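Local coordinates for protein trans-2-enoyl-CoA reductase [NADH] (Treponema denticola ATCC 35405, PDB 4GGO) that catalyses the NADH-dependent reduction of the carbon-carbon double bond of crotonyl-CoA to butyryl-CoA in fatty acid synthesis, at residues Ser233-Glu238 / Leu243-Thr248; Val276-Val281 / Asp342-Glu347; Arg283-Ala286 / Val290-Leu293. All blocks are in the same frame, centred on the assembly; numbering follows the deposited sequence.

Contact 1: Ser233-Glu238 / Leu243-Thr248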
ATOM      1  N   SER A 233       1.376  -7.609   1.316  1.00 24.83           N
ATOM      2  CA  SER A 233       0.385  -8.284   2.140  1.00 24.20           C
ATOM      3  C   SER A 233       0.584  -7.947   3.613  1.00 21.22           C
ATOM      4  O   SER A 233       1.409  -7.105   3.960  1.00 19.70           O
ATOM      5  CB  SER A 233       0.463  -9.797   1.930  1.00 23.89           C
ATOM      6  OG  SER A 233      -0.543 -10.460   2.672  1.00 33.57           O
ATOM      7  N   TYR A 234      -0.175  -8.613   4.478  1.00 22.94           N
ATOM      8  CA  TYR A 234      -0.117  -8.341   5.908  1.00 21.55           C
ATOM      9  C   TYR A 234      -0.472  -9.590   6.704  1.00 23.24           C
ATOM     10  O   TYR A 234      -1.349 -10.356   6.312  1.00 24.03           O
ATOM     11  CB  TYR A 234      -1.063  -7.192   6.263  1.00 25.65           C
ATOM     12  CG  TYR A 234      -0.956  -6.710   7.693  1.00 25.72           C
ATOM     13  CD1 TYR A 234       0.255  -6.268   8.208  1.00 27.12           C
ATOM     14  CD2 TYR A 234      -2.071  -6.678   8.520  1.00 27.87           C
ATOM     15  CE1 TYR A 234       0.357  -5.824   9.513  1.00 25.18           C
ATOM     16  CE2 TYR A 234      -1.981  -6.229   9.823  1.00 25.28           C
ATOM     17  CZ  TYR A 234      -0.766  -5.802  10.314  1.00 25.61           C
ATOM     18  OH  TYR A 234      -0.673  -5.358  11.613  1.00 22.94           O
ATOM     19  N   ILE A 235       0.222  -9.798   7.818  1.00 21.49           N
ATOM     20  CA  ILE A 235      -0.031 -10.952   8.671  1.00 23.91           C
ATOM     21  C   ILE A 235      -0.669 -10.512   9.986  1.00 26.25           C
ATOM     22  O   ILE A 235      -1.628 -11.125  10.458  1.00 27.42           O
ATOM     23  CB  ILE A 235       1.262 -11.756   8.924  1.00 31.59           C
ATOM     24  CG1 ILE A 235       1.659 -12.522   7.660  1.00 29.36           C
ATOM     25  CG2 ILE A 235       1.083 -12.724  10.079  1.00 33.52           C
ATOM     26  CD1 ILE A 235       2.928 -13.330   7.807  1.00 27.81           C
ATOM     27  N   GLY A 236      -0.138  -9.442  10.568  1.00 27.06           N
ATOM     28  CA  GLY A 236      -0.735  -8.844  11.748  1.00 31.42           C
ATOM     29  C   GLY A 236      -0.451  -9.566  13.050  1.00 26.99           C
ATOM     30  O   GLY A 236       0.177 -10.624  13.057  1.00 25.18           O
ATOM     31  N   PRO A 237      -0.923  -8.989  14.166  1.00 25.26           N
ATOM     32  CA  PRO A 237      -0.708  -9.519  15.514  1.00 29.53           C
ATOM     33  C   PRO A 237      -1.643 -10.682  15.827  1.00 30.75           C
ATOM     34  O   PRO A 237      -2.536 -10.992  15.036  1.00 26.68           O
ATOM     35  CB  PRO A 237      -1.062  -8.328  16.403  1.00 24.28           C
ATOM     36  CG  PRO A 237      -2.125  -7.622  15.634  1.00 21.11           C
ATOM     37  CD  PRO A 237      -1.726  -7.752  14.185  1.00 24.17           C
ATOM     38  N   GLU A 238      -1.432 -11.308  16.980  1.00 23.58           N
ATOM     39  CA  GLU A 238      -2.259 -12.423  17.430  1.00 33.87           C
ATOM     40  C   GLU A 238      -3.729 -12.041  17.557  1.00 24.77           C
ATOM     41  O   GLU A 238      -4.613 -12.850  17.277  1.00 31.08           O
ATOM     42  CB  GLU A 238      -1.754 -12.945  18.775  1.00 29.48           C
ATOM     43  CG  GLU A 238      -0.447 -13.710  18.691  1.00 44.10           C
ATOM     44  CD  GLU A 238      -0.613 -15.058  18.021  1.00 57.73           C
ATOM     45  OE1 GLU A 238       0.335 -15.509  17.343  1.00 57.48           O
ATOM     46  OE2 GLU A 238      -1.693 -15.668  18.178  1.00 56.24           O
ATOM     47  N   LEU A 243      -9.043 -12.949  11.368  1.00 34.82           N
ATOM     48  CA  LEU A 243      -9.293 -12.379  10.050  1.00 30.15           C
ATOM     49  C   LEU A 243      -8.120 -12.598   9.100  1.00 32.25           C
ATOM     50  O   LEU A 243      -8.288 -13.146   8.012  1.00 28.20           O
ATOM     51  CB  LEU A 243      -9.583 -10.883  10.170  1.00 33.16           C
ATOM     52  CG  LEU A 243     -10.721 -10.512  11.122  1.00 41.78           C
ATOM     53  CD1 LEU A 243     -10.881  -9.006  11.207  1.00 40.15           C
ATOM     54  CD2 LEU A 243     -12.018 -11.165  10.678  1.00 34.24           C
ATOM     55  N   TYR A 244      -6.933 -12.171   9.521  1.00 30.56           N
ATOM     56  CA  TYR A 244      -5.759 -12.179   8.651  1.00 31.62           C
ATOM     57  C   TYR A 244      -5.116 -13.556   8.505  1.00 33.80           C
ATOM     58  O   TYR A 244      -4.387 -13.804   7.545  1.00 31.56           O
ATOM     59  CB  TYR A 244      -4.725 -11.164   9.140  1.00 32.83           C
ATOM     60  CG  TYR A 244      -5.176  -9.727   9.017  1.00 29.72           C
ATOM     61  CD1 TYR A 244      -5.044  -9.039   7.819  1.00 26.66           C
ATOM     62  CD2 TYR A 244      -5.728  -9.056  10.099  1.00 27.68           C
ATOM     63  CE1 TYR A 244      -5.454  -7.727   7.699  1.00 33.39           C
ATOM     64  CE2 TYR A 244      -6.140  -7.742   9.990  1.00 26.46           C
ATOM     65  CZ  TYR A 244      -6.000  -7.083   8.789  1.00 29.79           C
ATOM     66  OH  TYR A 244      -6.409  -5.775   8.677  1.00 33.79           O
ATOM     67  N   ARG A 245      -5.383 -14.446   9.456  1.00 34.04           N
ATOM     68  CA  ARG A 245      -4.851 -15.804   9.398  1.00 38.16           C
ATOM     69  C   ARG A 245      -5.889 -16.796   8.887  1.00 41.83           C
ATOM     70  O   ARG A 245      -5.664 -17.491   7.896  1.00 43.11           O
ATOM     71  CB  ARG A 245      -4.375 -16.259  10.778  1.00 38.50           C
ATOM     72  CG  ARG A 245      -2.885 -16.531  10.884  1.00 49.11           C
ATOM     73  CD  ARG A 245      -2.110 -15.248  11.127  1.00 48.68           C
ATOM     74  NE  ARG A 245      -0.853 -15.498  11.827  1.00 43.06           N
ATOM     75  CZ  ARG A 245      -0.248 -14.611  12.613  1.00 52.49           C
ATOM     76  NH1 ARG A 245      -0.788 -13.415  12.799  1.00 46.72           N
ATOM     77  NH2 ARG A 245       0.893 -14.920  13.214  1.00 49.88           N
ATOM     78  N   LYS A 246      -7.025 -16.853   9.575  1.00 33.57           N
ATOM     79  CA  LYS A 246      -8.026 -17.883   9.324  1.00 46.37           C
ATOM     80  C   LYS A 246      -9.318 -17.335   8.715  1.00 39.42           C
ATOM     81  O   LYS A 246     -10.266 -18.087   8.502  1.00 48.64           O
ATOM     82  CB  LYS A 246      -8.339 -18.641  10.622  1.00 46.94           C
ATOM     83  CG  LYS A 246      -7.108 -19.172  11.355  1.00 39.10           C
ATOM     84  CD  LYS A 246      -7.477 -20.020  12.575  1.00 46.06           C
ATOM     85  CE  LYS A 246      -8.279 -21.254  12.188  1.00 59.32           C
ATOM     86  NZ  LYS A 246      -8.618 -22.125  13.355  1.00 61.70           N
ATOM     87  N   GLY A 247      -9.354 -16.035   8.436  1.00 32.43           N
ATOM     88  CA  GLY A 247     -10.542 -15.410   7.875  1.00 35.27           C
ATOM     89  C   GLY A 247     -10.499 -15.298   6.362  1.00 32.64           C
ATOM     90  O   GLY A 247      -9.644 -15.903   5.714  1.00 28.88           O
ATOM     91  N   THR A 248     -11.427 -14.525   5.803  1.00 31.79           N
ATOM     92  CA  THR A 248     -11.499 -14.316   4.360  1.00 32.28           C
ATOM     93  C   THR A 248     -10.224 -13.667   3.831  1.00 30.09           C
ATOM     94  O   THR A 248      -9.748 -14.005   2.748  1.00 28.68           O
ATOM     95  CB  THR A 248     -12.708 -13.444   3.979  1.00 31.73           C
ATOM     96  OG1 THR A 248     -12.634 -12.192   4.671  1.00 29.40           O
ATOM     97  CG2 THR A 248     -14.002 -14.145   4.353  1.00 35.93           C
TER

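Contact 2: Val276-Val281 / Asp342-Glu347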
ATOM      1  N   VAL A 276       5.502  -9.115   3.099  1.00 20.78           N
ATOM      2  CA  VAL A 276       4.636  -8.810   4.228  1.00 20.32           C
ATOM      3  C   VAL A 276       5.089  -7.507   4.870  1.00 22.05           C
ATOM      4  O   VAL A 276       6.180  -7.429   5.436  1.00 18.39           O
ATOM      5  CB  VAL A 276       4.645  -9.935   5.277  1.00 22.17           C
ATOM      6  CG1 VAL A 276       3.532  -9.714   6.292  1.00 20.98           C
ATOM      7  CG2 VAL A 276       4.484 -11.286   4.600  1.00 21.96           C
ATOM      8  N   ASN A 277       4.249  -6.484   4.766  1.00 18.21           N
ATOM      9  CA  ASN A 277       4.580  -5.166   5.289  1.00 20.57           C
ATOM     10  C   ASN A 277       3.949  -4.916   6.656  1.00 24.21           C
ATOM     11  O   ASN A 277       3.177  -5.738   7.152  1.00 23.67           O
ATOM     12  CB  ASN A 277       4.152  -4.081   4.301  1.00 18.32           C
ATOM     13  CG  ASN A 277       4.859  -4.201   2.960  1.00 26.88           C
ATOM     14  OD1 ASN A 277       5.593  -5.160   2.713  1.00 21.04           O
ATOM     15  ND2 ASN A 277       4.632  -3.228   2.085  1.00 19.22           N
ATOM     16  N   LYS A 278       4.281  -3.779   7.261  1.00 19.89           N
ATOM     17  CA  LYS A 278       3.754  -3.442   8.578  1.00 23.48           C
ATOM     18  C   LYS A 278       2.317  -2.938   8.488  1.00 27.06           C
ATOM     19  O   LYS A 278       1.821  -2.631   7.404  1.00 21.94           O
ATOM     20  CB  LYS A 278       4.631  -2.392   9.266  1.00 20.55           C
ATOM     21  CG  LYS A 278       4.424  -0.972   8.759  1.00 22.22           C
ATOM     22  CD  LYS A 278       5.323   0.015   9.491  1.00 26.41           C
ATOM     23  CE  LYS A 278       4.930   0.161  10.955  1.00 22.67           C
ATOM     24  NZ  LYS A 278       3.621   0.856  11.111  1.00 27.40           N
ATOM     25  N   GLY A 279       1.655  -2.856   9.637  1.00 24.03           N
ATOM     26  CA  GLY A 279       0.296  -2.356   9.696  1.00 28.74           C
ATOM     27  C   GLY A 279       0.249  -0.849   9.556  1.00 29.29           C
ATOM     28  O   GLY A 279       1.147  -0.143  10.016  1.00 32.85           O
ATOM     29  N   LEU A 280      -0.803  -0.358   8.914  1.00 21.39           N
ATOM     30  CA  LEU A 280      -0.968   1.072   8.692  1.00 29.00           C
ATOM     31  C   LEU A 280      -2.445   1.416   8.567  1.00 27.40           C
ATOM     32  O   LEU A 280      -3.278   0.534   8.357  1.00 27.10           O
ATOM     33  CB  LEU A 280      -0.234   1.515   7.423  1.00 29.48           C
ATOM     34  CG  LEU A 280      -0.932   1.235   6.087  1.00 32.13           C
ATOM     35  CD1 LEU A 280      -0.330   2.083   4.979  1.00 37.45           C
ATOM     36  CD2 LEU A 280      -0.865  -0.240   5.714  1.00 39.42           C
ATOM     37  N   VAL A 281      -2.763   2.699   8.695  1.00 23.34           N
ATOM     38  CA  VAL A 281      -4.134   3.156   8.532  1.00 33.60           C
ATOM     39  C   VAL A 281      -4.551   3.037   7.073  1.00 35.25           C
ATOM     40  O   VAL A 281      -3.931   3.632   6.192  1.00 29.60           O
ATOM     41  CB  VAL A 281      -4.305   4.620   8.976  1.00 33.09           C
ATOM     42  CG1 VAL A 281      -5.732   5.088   8.719  1.00 27.61           C
ATOM     43  CG2 VAL A 281      -3.940   4.777  10.443  1.00 29.20           C
ATOM     44  N   ASP A 342       8.942  -7.116  10.372  1.00 19.65           N
ATOM     45  CA  ASP A 342       9.790  -7.741  11.382  1.00 21.37           C
ATOM     46  C   ASP A 342       9.965  -6.874  12.628  1.00 20.58           C
ATOM     47  O   ASP A 342      10.100  -7.393  13.733  1.00 26.24           O
ATOM     48  CB  ASP A 342      11.147  -8.139  10.787  1.00 19.98           C
ATOM     49  CG  ASP A 342      11.825  -6.997  10.049  1.00 19.89           C
ATOM     50  OD1 ASP A 342      11.141  -6.019   9.686  1.00 19.84           O
ATOM     51  OD2 ASP A 342      13.050  -7.085   9.824  1.00 19.05           O
ATOM     52  N   TRP A 343       9.954  -5.556  12.453  1.00 18.98           N
ATOM     53  CA  TRP A 343      10.038  -4.646  13.590  1.00 19.66           C
ATOM     54  C   TRP A 343       8.710  -4.601  14.344  1.00 26.06           C
ATOM     55  O   TRP A 343       8.687  -4.511  15.569  1.00 17.16           O
ATOM     56  CB  TRP A 343      10.432  -3.239  13.135  1.00 20.21           C
ATOM     57  CG  TRP A 343      11.808  -3.152  12.539  1.00 19.31           C
ATOM     58  CD1 TRP A 343      12.719  -4.163  12.418  1.00 25.03           C
ATOM     59  CD2 TRP A 343      12.428  -1.986  11.989  1.00 17.45           C
ATOM     60  NE1 TRP A 343      13.868  -3.697  11.822  1.00 21.62           N
ATOM     61  CE2 TRP A 343      13.714  -2.363  11.548  1.00 23.87           C
ATOM     62  CE3 TRP A 343      12.023  -0.657  11.826  1.00 16.65           C
ATOM     63  CZ2 TRP A 343      14.594  -1.460  10.954  1.00 18.17           C
ATOM     64  CZ3 TRP A 343      12.899   0.237  11.234  1.00 18.16           C
ATOM     65  CH2 TRP A 343      14.169  -0.168  10.807  1.00 16.44           C
ATOM     66  N   GLU A 344       7.607  -4.661  13.603  1.00 17.05           N
ATOM     67  CA  GLU A 344       6.281  -4.669  14.211  1.00 17.39           C
ATOM     68  C   GLU A 344       6.063  -5.921  15.051  1.00 20.95           C
ATOM     69  O   GLU A 344       5.546  -5.851  16.167  1.00 21.17           O
ATOM     70  CB  GLU A 344       5.185  -4.570  13.143  1.00 19.65           C
ATOM     71  CG  GLU A 344       3.788  -4.890  13.675  1.00 18.44           C
ATOM     72  CD  GLU A 344       2.697  -4.677  12.643  1.00 22.51           C
ATOM     73  OE1 GLU A 344       3.002  -4.144  11.558  1.00 20.23           O
ATOM     74  OE2 GLU A 344       1.530  -5.034  12.920  1.00 20.89           O
ATOM     75  N   LEU A 345       6.462  -7.067  14.513  1.00 17.64           N
ATOM     76  CA  LEU A 345       6.193  -8.341  15.168  1.00 20.10           C
ATOM     77  C   LEU A 345       7.321  -8.796  16.087  1.00 23.69           C
ATOM     78  O   LEU A 345       7.357  -9.954  16.504  1.00 25.39           O
ATOM     79  CB  LEU A 345       5.871  -9.423  14.137  1.00 18.01           C
ATOM     80  CG  LEU A 345       4.581  -9.205  13.346  1.00 22.32           C
ATOM     81  CD1 LEU A 345       4.354 -10.348  12.371  1.00 26.55           C
ATOM     82  CD2 LEU A 345       3.392  -9.052  14.288  1.00 23.56           C
ATOM     83  N   GLU A 346       8.240  -7.884  16.397  1.00 21.39           N
ATOM     84  CA  GLU A 346       9.234  -8.135  17.435  1.00 28.26           C
ATOM     85  C   GLU A 346       8.511  -8.433  18.737  1.00 23.21           C
ATOM     86  O   GLU A 346       7.486  -7.823  19.033  1.00 23.12           O
ATOM     87  CB  GLU A 346      10.134  -6.919  17.637  1.00 21.11           C
ATOM     88  CG  GLU A 346      11.257  -6.777  16.641  1.00 28.85           C
ATOM     89  CD  GLU A 346      12.035  -5.495  16.852  1.00 26.15           C
ATOM     90  OE1 GLU A 346      12.072  -5.010  18.003  1.00 26.09           O
ATOM     91  OE2 GLU A 346      12.600  -4.968  15.871  1.00 29.39           O
ATOM     92  N   GLU A 347       9.045  -9.374  19.507  1.00 24.22           N
ATOM     93  CA  GLU A 347       8.432  -9.771  20.768  1.00 29.82           C
ATOM     94  C   GLU A 347       8.292  -8.596  21.730  1.00 23.40           C
ATOM     95  O   GLU A 347       7.252  -8.427  22.365  1.00 25.88           O
ATOM     96  CB  GLU A 347       9.239 -10.893  21.423  1.00 33.22           C
ATOM     97  CG  GLU A 347       8.612 -11.426  22.702  1.00 39.38           C
ATOM     98  CD  GLU A 347       9.518 -12.374  23.451  1.00 49.21           C
ATOM     99  OE1 GLU A 347       9.952 -13.383  22.859  1.00 50.05           O
ATOM    100  OE2 GLU A 347       9.792 -12.112  24.641  1.00 57.84           O
TER

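Contact 3: Arg283-Ala286 / Val290-Leu293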
ATOM      1  N   ARG A 283      -8.185   2.549   4.254  1.00 32.41           N
ATOM      2  CA  ARG A 283      -9.585   2.912   4.075  1.00 34.44           C
ATOM      3  C   ARG A 283     -10.511   1.965   4.838  1.00 36.44           C
ATOM      4  O   ARG A 283     -11.581   2.363   5.297  1.00 35.68           O
ATOM      5  CB  ARG A 283      -9.938   2.905   2.586  1.00 36.10           C
ATOM      6  CG  ARG A 283     -11.351   3.360   2.265  1.00 48.26           C
ATOM      7  CD  ARG A 283     -11.674   3.125   0.797  1.00 49.74           C
ATOM      8  NE  ARG A 283     -13.018   3.573   0.447  1.00 61.25           N
ATOM      9  CZ  ARG A 283     -13.291   4.743  -0.123  1.00 70.01           C
ATOM     10  NH1 ARG A 283     -12.309   5.586  -0.412  1.00 64.85           N
ATOM     11  NH2 ARG A 283     -14.546   5.067  -0.407  1.00 60.39           N
ATOM     12  N   ALA A 284     -10.085   0.715   4.984  1.00 34.68           N
ATOM     13  CA  ALA A 284     -10.924  -0.316   5.585  1.00 38.02           C
ATOM     14  C   ALA A 284     -10.667  -0.534   7.076  1.00 33.28           C
ATOM     15  O   ALA A 284     -11.368  -1.317   7.717  1.00 33.51           O
ATOM     16  CB  ALA A 284     -10.764  -1.627   4.825  1.00 43.08           C
ATOM     17  N   SER A 285      -9.671   0.158   7.623  1.00 34.68           N
ATOM     18  CA  SER A 285      -9.274  -0.031   9.020  1.00 32.21           C
ATOM     19  C   SER A 285     -10.408   0.214  10.014  1.00 28.25           C
ATOM     20  O   SER A 285     -10.536  -0.499  11.008  1.00 30.42           O
ATOM     21  CB  SER A 285      -8.084   0.870   9.368  1.00 27.30           C
ATOM     22  OG  SER A 285      -6.938   0.520   8.616  1.00 31.27           O
ATOM     23  N   ALA A 286     -11.229   1.221   9.735  1.00 31.91           N
ATOM     24  CA  ALA A 286     -12.261   1.661  10.672  1.00 34.43           C
ATOM     25  C   ALA A 286     -13.308   0.595  10.997  1.00 31.57           C
ATOM     26  O   ALA A 286     -13.795   0.522  12.126  1.00 37.37           O
ATOM     27  CB  ALA A 286     -12.932   2.924  10.158  1.00 36.53           C
ATOM     28  N   VAL A 290     -10.654  -4.412  16.504  1.00 19.97           N
ATOM     29  CA  VAL A 290      -9.300  -4.422  17.076  1.00 24.98           C
ATOM     30  C   VAL A 290      -8.292  -3.526  16.342  1.00 23.11           C
ATOM     31  O   VAL A 290      -7.541  -2.788  16.982  1.00 25.79           O
ATOM     32  CB  VAL A 290      -8.731  -5.856  17.254  1.00 25.82           C
ATOM     33  CG1 VAL A 290      -7.352  -5.811  17.901  1.00 30.63           C
ATOM     34  CG2 VAL A 290      -9.683  -6.708  18.084  1.00 27.72           C
ATOM     35  N   ILE A 291      -8.293  -3.582  15.013  1.00 19.65           N
ATOM     36  CA  ILE A 291      -7.286  -2.892  14.192  1.00 25.57           C
ATOM     37  C   ILE A 291      -6.979  -1.420  14.539  1.00 21.48           C
ATOM     38  O   ILE A 291      -5.811  -1.066  14.697  1.00 26.26           O
ATOM     39  CB  ILE A 291      -7.564  -3.061  12.671  1.00 21.01           C
ATOM     40  CG1 ILE A 291      -7.116  -4.446  12.207  1.00 25.16           C
ATOM     41  CG2 ILE A 291      -6.845  -1.991  11.862  1.00 25.84           C
ATOM     42  CD1 ILE A 291      -5.640  -4.714  12.418  1.00 26.92           C
ATOM     43  N   PRO A 292      -8.011  -0.564  14.669  1.00 27.71           N
ATOM     44  CA  PRO A 292      -7.696   0.837  14.980  1.00 23.21           C
ATOM     45  C   PRO A 292      -7.050   1.010  16.353  1.00 25.90           C
ATOM     46  O   PRO A 292      -6.175   1.862  16.510  1.00 23.15           O
ATOM     47  CB  PRO A 292      -9.070   1.516  14.962  1.00 26.77           C
ATOM     48  CG  PRO A 292      -9.912   0.636  14.108  1.00 26.74           C
ATOM     49  CD  PRO A 292      -9.453  -0.749  14.433  1.00 24.50           C
ATOM     50  N   LEU A 293      -7.478   0.213  17.327  1.00 22.26           N
ATOM     51  CA  LEU A 293      -6.903   0.271  18.666  1.00 21.12           C
ATOM     52  C   LEU A 293      -5.487  -0.290  18.667  1.00 22.63           C
ATOM     53  O   LEU A 293      -4.601   0.237  19.338  1.00 22.57           O
ATOM     54  CB  LEU A 293      -7.770  -0.501  19.663  1.00 22.55           C
ATOM     55  CG  LEU A 293      -7.216  -0.584  21.088  1.00 27.62           C
ATOM     56  CD1 LEU A 293      -7.049   0.807  21.682  1.00 28.21           C
ATOM     57  CD2 LEU A 293      -8.107  -1.443  21.970  1.00 35.39           C
TER

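Contact 1: Ser233-Glu238 / Leu243-Thr248
Ile235 and Tyr244 bring the two backbones closest, their CA atoms 5.9 Å apart, where the loop that leaves strand 227-233 passes the short helix 241-244. The two tyrosines meet edge to face: CD2 of Tyr234 reaches CE1 of Tyr244 at 3.6 Å, above the Tyr244 plane and offset toward the rim of that ring. The ring planes stand at 89°, a T-shaped pair in which C-H bonds of one ring point at the pi cloud of the other. Tyr234 OH is hydrogen-bonded to Glu344. This is the catalytic end of the Rossmann-type sheet, where loops following the parallel strands carry the chemistry: Tyr234 binds substrate, Tyr244 is probably the proton donor, and the side chain of Ile235 touches the NAD-binding Lys253. At the root of Tyr244, CB packs on Ile235 O at 3.4 Å. Arg245 serves the outer part of the contact, its chain bent at chi2 (83°), which folds the guanidinium back over the loop. Ile235 CG2 lies over the centre of one guanidinium face, 3.4 Å from Arg245 CZ, an apolar methyl against the flat, poorly hydrated face of the cation. Arg245 NH1 donates to Gly236 O at 3.0 Å; the bond is bent (131° at the hydrogen), with the donor well above the carbonyl plane. Gly236 has a positive phi, which glycine adopts readily. Farther out, Glu238 OE1 stands 4.2 Å from Arg245 NH2, well off the guanidinium plane, near enough only for an attraction of charges.

Contact 2: Val276-Val281 / Asp342-Glu347
Glu344 reaches across to the backbone at Lys278 and Gly279, joining two loops at neighbouring strand ends of the Rossmann-type parallel sheet: one follows strand 270-276, the other the edge strand 338-339. Their backbones come nearest at Lys278 and Glu344, with CA atoms 6.3 Å apart.

The polar link is a single bond, from Gly279 N to Glu344 OE1, short at 2.7 Å and fairly straight (159° at the hydrogen). The carboxylate receives it on the syn lone pair of OE1. A glutamate suits the place because its chain, with CG anti to the backbone N (chi1 167°) and extended beyond, is long enough to span the gap and satisfy a buried N-H. Its other oxygen, OE2, is hydrogen-bonded to the hydroxyls of Tyr294 and Tyr234, so that both ends of the carboxylate are gripped and its rotation is fixed. This makes Glu344 a second-shell residue for Tyr234, and three hydrogen-bonding partners would probably favour its charged form.

Packing is confined to the same oxygen, OE1, which lies 3.2 Å from Lys278 CA and 3.3 Å from Lys278 CB. Gly279, lacking a side chain, lets the carboxylate close on its backbone N-H.

As for charge, Lys278 NZ stays 5.1 Å from Glu344 OE1, an attraction without contact. The lysine chain, bent at chi3 and chi4, curls back along its own loop, which leads on to the NAD-binding Leu280 and Val281, and NZ donates a hydrogen bond to Gly279 O at 2.9 Å, nearly along the C=O axis.

Contact 3: Arg283-Ala286 / Val290-Leu293
Ser285 and Pro292 mark the nearest approach of the two backbones, CA to CA 6.2 Å, as the first turn of helix 291-305 folds back against the loop 283-286. Val290 occupies the N-cap position, and Pro292 lies within the helix's first turn, where a proline fits because no N-H is needed for a helical bond. The CG and CD edge of its ring touches the backbone of the loop: Pro292 CG sits 3.4 Å from Ser285 O and CD 3.6 Å from the same oxygen, C-H groups against a carbonyl. Such a loop, running from a strand end into the next helix, is part of the nucleotide-binding side of the Rossmann-type fold, and here it directly follows the NAD-binding residues Leu280 to Thr282. Ser285 OG is hydrogen-bonded to Thr282 N, which ties the serine to that site. Beside the proline, Ile291 CG2, anti to the backbone N, meets Ser285 CB at 4.0 Å, an ordinary van der Waals touch on the short serine side chain. The rest of the isoleucine heads away from the loop toward Tyr244. Ala286 adds a slight contact, its CA 4.3 Å from Pro292 CG.

How the contacts relate
Contacts 2 and 3 are buried, whereas contact 1 runs from buried Ile235 and Gly236 to exposed Glu238. Contacts 1 and 2 belong to loops after adjacent parallel strands and are joined directly: Ser233 O and Asn277 N probably hydrogen-bond at 3.0 Å. Contact 3 is nested in the chain between the two segments of contact 2, farther along the loop from strand 270-276, and reaches contact 1 through Tyr244 OH and Ile291 CG1. Chemistry varies with place: aromatic and cationic surfaces in contact 1, one buried carboxylate in contact 2, and a proline ring packed on a carbonyl in contact 3. Contact 1 holds Tyr234, contact 2 Leu280 and Val281, and contact 3 lies beside Thr282.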